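Local coordinates for nucleocapsid (Crimean-congo hemorrhagic fever virus, PDB 4AKL), which binds single- and double-stranded RNA, probably takes part in packaging the viral genome, and probably also cuts double-stranded DNA without sequence preference, at residues R384-G389 with G408-I413; G301-T306 with Q467-V472. One frame throughout, in Å; residues are numbered along the deposited sequence. Where two conformers were deposited one is given.

The two contacts lie with their centres about 16 Å apart in a chain that is about half helix and has almost no strand, contact 2 near its middle and contact 1 about 14 Å from the chain centre. Contact 1 joins 384-389, at the start of helix 385-392, to 408-413, 19 residues on at the closest ends; contact 2 closes a far longer loop, from 301-306 to 467-472, inside which contact 1 is nested. They also touch: T306, where helix 306-316 begins, probably hydrogen-bonds through OG1 to OE1 of E387, 2.5 Å away, and I304 packs against the same glutamate. The two contacts thus meet at the start of helix 306-316.

Contact 1 (R384-G389 with G408-I413); sequences RISEMG and GHTKSI
A buried salt bridge, a backbone-to-imidazole contact and one water join the start of helix 385-392 to the loop at 408-409 and the 3-10 segment that starts at T410. E387 and K411 carry the charge. E387 leaves its helix with CB directed away from that segment, but a bend at chi2 (-77°) swings the carboxylate back, and K411, extended beyond CG, reaches across to it. NZ of K411 approaches OE2 of E387 on the syn lone pair, the side of the other carboxylate oxygen, at a short 2.5 Å. Each partner has a second grip: OE1 of E387 is hydrogen-bonded to T306, and NZ of K411 to H453, so both ends of the ion pair are fixed away from bulk water.

At the other end G389 lies over one face of the H409 imidazole. Its CA makes a CH-pi contact 3.7 Å from the centroid of the H409 ring, 21° off the normal, and its carbonyl O sits above the rim, 3.4 Å from CD2 of H409. The ring can come this close because glycine has no side chain here. NE2 of H409 is held by S407. Between these two contacts a water bridges the backbones, accepting from K411 N at 2.9 Å and donating weakly to S386 O. S386 CB packs loosely on T410 OG1, 3.9 Å away, while its hydroxyl bonds to G383 O.

Among the neighbours, T410 and K411 rest on L454 of helix 450-460, M388 packs on helix 306-316, and I385 meets L331 and L334 of helix 324-336.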
loop_
_atom_site.group_PDB
_atom_site.type_symbol
_atom_site.label_atom_id
_atom_site.label_comp_id
_atom_site.label_asym_id
_atom_site.label_seq_id
_atom_site.Cartn_x
_atom_site.Cartn_y
_atom_site.Cartn_z
ATOM N N ARG A 384 -7.400 9.749 -3.753
ATOM C CA ARG A 384 -6.771 9.294 -2.472
ATOM C C ARG A 384 -7.293 9.978 -1.233
ATOM O O ARG A 384 -7.012 9.542 -0.139
ATOM C CB ARG A 384 -5.263 9.383 -2.599
ATOM C CG ARG A 384 -4.744 8.173 -3.420
ATOM C CD ARG A 384 -3.283 8.292 -3.734
ATOM N NE ARG A 384 -2.763 7.036 -4.249
ATOM C CZ ARG A 384 -1.513 6.801 -4.576
ATOM N NH1 ARG A 384 -0.561 7.747 -4.446
ATOM N NH2 ARG A 384 -1.212 5.592 -5.045
ATOM N N ILE A 385 -8.131 11.017 -1.381
ATOM C CA ILE A 385 -8.754 11.649 -0.236
ATOM C C ILE A 385 -9.573 10.584 0.568
ATOM O O ILE A 385 -9.640 10.646 1.825
ATOM C CB ILE A 385 -9.567 12.922 -0.648
ATOM C CG1 ILE A 385 -8.608 14.135 -0.867
ATOM C CG2 ILE A 385 -10.578 13.312 0.410
ATOM C CD1 ILE A 385 -7.998 14.822 0.424
ATOM N N SER A 386 -10.124 9.609 -0.145
ATOM C CA SER A 386 -10.825 8.489 0.468
ATOM C C SER A 386 -9.945 7.641 1.455
ATOM O O SER A 386 -10.476 7.087 2.387
ATOM C CB SER A 386 -11.468 7.571 -0.602
ATOM O OG SER A 386 -10.495 6.983 -1.455
ATOM N N GLU A 387 -8.615 7.596 1.248
ATOM C CA GLU A 387 -7.676 6.908 2.156
ATOM C C GLU A 387 -7.693 7.632 3.489
ATOM O O GLU A 387 -7.835 7.019 4.526
ATOM C CB GLU A 387 -6.239 6.910 1.611
ATOM C CG GLU A 387 -6.033 6.265 0.237
ATOM C CD GLU A 387 -6.034 4.778 0.304
ATOM O OE1 GLU A 387 -5.396 4.262 1.193
ATOM O OE2 GLU A 387 -6.648 4.118 -0.540
ATOM N N MET A 388 -7.559 8.954 3.436
ATOM C CA MET A 388 -7.674 9.778 4.644
ATOM C C MET A 388 -9.063 9.655 5.255
ATOM O O MET A 388 -9.188 9.607 6.478
ATOM C CB MET A 388 -7.387 11.253 4.324
ATOM C CG MET A 388 -6.042 11.513 3.745
ATOM S SD MET A 388 -5.690 13.295 3.482
ATOM C CE MET A 388 -5.365 13.720 5.161
ATOM N N GLY A 389 -10.108 9.574 4.413
ATOM C CA GLY A 389 -11.474 9.502 4.894
ATOM C C GLY A 389 -11.733 8.211 5.707
ATOM O O GLY A 389 -12.386 8.260 6.720
ATOM N N GLY A 408 -19.494 7.280 4.538
ATOM C CA GLY A 408 -19.001 6.256 3.676
ATOM C C GLY A 408 -17.700 6.583 3.005
ATOM O O GLY A 408 -17.631 7.547 2.241
ATOM N N HIS A 409 -16.656 5.784 3.287
ATOM C CA HIS A 409 -15.355 5.916 2.641
ATOM C C HIS A 409 -14.956 4.546 2.092
ATOM O O HIS A 409 -15.179 3.532 2.746
ATOM C CB HIS A 409 -14.332 6.513 3.601
ATOM C CG HIS A 409 -14.764 7.826 4.134
ATOM N ND1 HIS A 409 -14.575 8.988 3.439
ATOM C CD2 HIS A 409 -15.449 8.163 5.265
ATOM C CE1 HIS A 409 -15.090 9.996 4.119
ATOM N NE2 HIS A 409 -15.624 9.527 5.237
ATOM N N THR A 410 -14.379 4.552 0.887
ATOM C CA THR A 410 -14.164 3.349 0.090
ATOM C C THR A 410 -13.723 2.129 0.883
ATOM O O THR A 410 -14.424 1.135 0.918
ATOM C CB THR A 410 -13.227 3.641 -1.118
ATOM O OG1 THR A 410 -13.801 4.703 -1.870
ATOM C CG2 THR A 410 -13.070 2.453 -2.061
ATOM N N LYS A 411 -12.575 2.206 1.558
ATOM C CA LYS A 411 -11.999 1.010 2.125
ATOM C C LYS A 411 -12.753 0.398 3.346
ATOM O O LYS A 411 -12.320 -0.658 3.868
ATOM C CB LYS A 411 -10.497 1.219 2.325
ATOM C CG LYS A 411 -9.804 1.000 0.997
ATOM C CD LYS A 411 -8.366 1.324 0.977
ATOM C CE LYS A 411 -7.831 1.081 -0.414
ATOM N NZ LYS A 411 -6.476 1.581 -0.511
ATOM N N SER A 412 -13.864 1.022 3.783
ATOM C CA SER A 412 -14.685 0.440 4.790
ATOM C C SER A 412 -15.260 -0.858 4.288
ATOM O O SER A 412 -15.609 -1.706 5.092
ATOM C CB SER A 412 -15.755 1.365 5.280
ATOM O OG SER A 412 -15.202 2.441 6.011
ATOM N N ILE A 413 -15.349 -1.002 2.952
ATOM C CA ILE A 413 -15.698 -2.268 2.302
ATOM C C ILE A 413 -14.881 -3.461 2.778
ATOM O O ILE A 413 -15.408 -4.572 2.843
ATOM C CB ILE A 413 -15.606 -2.129 0.720
ATOM C CG1 ILE A 413 -16.841 -1.455 0.198
ATOM C CG2 ILE A 413 -15.611 -3.434 0.049
ATOM C CD1 ILE A 413 -16.687 -0.831 -1.226
HETATM O O HOH W 1 -10.742 4.445 1.505
#

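Contact 2 (G301-T306 with Q467-V472)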
loop_
_atom_site.group_PDB
_atom_site.type_symbol
_atom_site.label_atom_id
_atom_site.label_comp_id
_atom_site.label_asym_id
_atom_site.label_seq_id
_atom_site.Cartn_x
_atom_site.Cartn_y
_atom_site.Cartn_z
ATOM N N GLY A 301 5.956 -2.589 -4.264
ATOM C CA GLY A 301 6.443 -1.360 -3.645
ATOM C C GLY A 301 5.578 -0.124 -3.857
ATOM O O GLY A 301 5.726 0.855 -3.138
ATOM N N ALA A 302 4.674 -0.134 -4.832
ATOM C CA ALA A 302 3.752 0.995 -4.972
ATOM C C ALA A 302 2.473 0.868 -4.147
ATOM O O ALA A 302 1.670 1.790 -4.174
ATOM C CB ALA A 302 3.399 1.222 -6.443
ATOM N N GLN A 303 2.257 -0.252 -3.440
ATOM C CA GLN A 303 1.019 -0.431 -2.656
ATOM C C GLN A 303 0.963 0.584 -1.543
ATOM O O GLN A 303 1.908 0.711 -0.748
ATOM C CB GLN A 303 0.913 -1.837 -2.033
ATOM C CG GLN A 303 0.292 -2.890 -2.941
ATOM C CD GLN A 303 0.432 -4.280 -2.383
ATOM O OE1 GLN A 303 0.558 -4.475 -1.153
ATOM N NE2 GLN A 303 0.425 -5.260 -3.267
ATOM N N ILE A 304 -0.136 1.295 -1.467
ATOM C CA ILE A 304 -0.267 2.328 -0.481
ATOM C C ILE A 304 -0.443 1.687 0.924
ATOM O O ILE A 304 -1.112 0.701 1.075
ATOM C CB ILE A 304 -1.361 3.315 -0.914
ATOM C CG1 ILE A 304 -1.478 4.430 0.113
ATOM C CG2 ILE A 304 -2.723 2.609 -1.148
ATOM C CD1 ILE A 304 -2.290 5.649 -0.455
ATOM N N ASP A 305 0.232 2.245 1.915
ATOM C CA ASP A 305 -0.094 1.994 3.262
ATOM C C ASP A 305 -1.033 3.114 3.675
ATOM O O ASP A 305 -0.612 4.278 3.866
ATOM C CB ASP A 305 1.156 1.975 4.141
ATOM C CG ASP A 305 0.831 1.625 5.593
ATOM O OD1 ASP A 305 -0.302 1.909 6.012
ATOM O OD2 ASP A 305 1.714 1.053 6.306
ATOM N N THR A 306 -2.296 2.762 3.824
ATOM C CA THR A 306 -3.370 3.716 3.963
ATOM C C THR A 306 -3.208 4.605 5.173
ATOM O O THR A 306 -3.330 5.811 5.075
ATOM C CB THR A 306 -4.748 2.989 3.967
ATOM O OG1 THR A 306 -4.926 2.370 2.698
ATOM C CG2 THR A 306 -5.967 3.934 4.228
ATOM N N GLN A 467 -4.566 -2.717 7.961
ATOM C CA GLN A 467 -3.502 -3.676 7.739
ATOM C C GLN A 467 -2.563 -3.223 6.659
ATOM O O GLN A 467 -2.983 -2.636 5.704
ATOM C CB GLN A 467 -4.079 -5.057 7.363
ATOM C CG GLN A 467 -4.553 -5.813 8.547
ATOM C CD GLN A 467 -5.556 -6.901 8.234
ATOM O OE1 GLN A 467 -6.190 -6.929 7.150
ATOM N NE2 GLN A 467 -5.732 -7.804 9.193
ATOM N N ASN A 468 -1.284 -3.486 6.833
ATOM C CA ASN A 468 -0.252 -3.249 5.815
ATOM C C ASN A 468 0.020 -4.600 5.241
ATOM O O ASN A 468 0.230 -5.584 6.005
ATOM C CB ASN A 468 0.980 -2.598 6.447
ATOM C CG ASN A 468 2.249 -2.630 5.539
ATOM O OD1 ASN A 468 2.689 -3.693 5.052
ATOM N ND2 ASN A 468 2.847 -1.467 5.354
ATOM N N ALA A 469 0.031 -4.700 3.912
ATOM C CA ALA A 469 0.201 -6.019 3.265
ATOM C C ALA A 469 1.463 -6.100 2.410
ATOM O O ALA A 469 1.570 -7.001 1.544
ATOM C CB ALA A 469 -1.059 -6.383 2.433
ATOM N N TYR A 470 2.419 -5.200 2.659
ATOM C CA TYR A 470 3.651 -5.176 1.890
ATOM C C TYR A 470 4.389 -6.525 1.911
ATOM O O TYR A 470 4.809 -6.944 0.854
ATOM C CB TYR A 470 4.621 -4.051 2.332
ATOM C CG TYR A 470 5.930 -4.062 1.521
ATOM C CD1 TYR A 470 5.894 -3.928 0.148
ATOM C CD2 TYR A 470 7.186 -4.202 2.125
ATOM C CE1 TYR A 470 7.029 -3.938 -0.610
ATOM C CE2 TYR A 470 8.356 -4.199 1.348
ATOM C CZ TYR A 470 8.250 -4.067 -0.023
ATOM O OH TYR A 470 9.331 -4.059 -0.861
ATOM N N ASN A 471 4.516 -7.187 3.080
ATOM C CA ASN A 471 5.240 -8.509 3.208
ATOM C C ASN A 471 4.422 -9.777 2.965
ATOM O O ASN A 471 4.819 -10.837 3.362
ATOM C CB ASN A 471 5.921 -8.633 4.599
ATOM C CG ASN A 471 7.003 -7.648 4.781
ATOM O OD1 ASN A 471 7.874 -7.518 3.916
ATOM N ND2 ASN A 471 6.984 -6.933 5.899
ATOM N N VAL A 472 3.263 -9.641 2.339
ATOM C CA VAL A 472 2.453 -10.773 1.893
ATOM C C VAL A 472 3.112 -11.247 0.577
ATOM O O VAL A 472 3.445 -10.425 -0.296
ATOM C CB VAL A 472 0.932 -10.391 1.745
ATOM C CG1 VAL A 472 0.204 -11.389 0.966
ATOM C CG2 VAL A 472 0.298 -10.264 3.098
HETATM O O HOH W 2 -2.613 -0.453 3.822
#
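The D305 carboxylate and the N468 amide, their planes 73° apart, meet with the amide nitrogen above the carboxylate plane. ND2 of N468 donates to OD2 of D305 at 2.9 Å; the bond is nearly straight (172°), and OD2 lies close to the amide plane although the donor stands well out of the carboxylate plane. The Y470 ring is approached obliquely by the backbone of G301, whose CA comes 4.0 Å from CE1 of Y470. Between these groups Q303, in one of its two conformers, lies beside A469, a placement that remains doubtful.

N468 works in two directions. With CG anti to the backbone N (chi1 166°), its ND2 reaches the aspartate while OD1 of N468 turns back along its own loop to accept from Y470 N at 2.8 Å, closing an Asx turn that overlaps the type I turn from A469 to V472. D305 is equally committed: it is the N-cap residue of helix 306-316, its side chain capping a backbone N beyond T306. A water joins the backbones too, accepting from T306 N, 3.2 Å away, and lying within bonding distance of Q467 O.

OD2 of D305 also forms a salt bridge with R134 of helix 120-136, whose Q127 packs on Y470. The carboxylate thus serves a helix start, an arginine and an asparagine amide together; the positive charge and the N-H donors would be expected to favour its ionised form, while the single amide of N468 shapes its own loop and ties it to the helix cap.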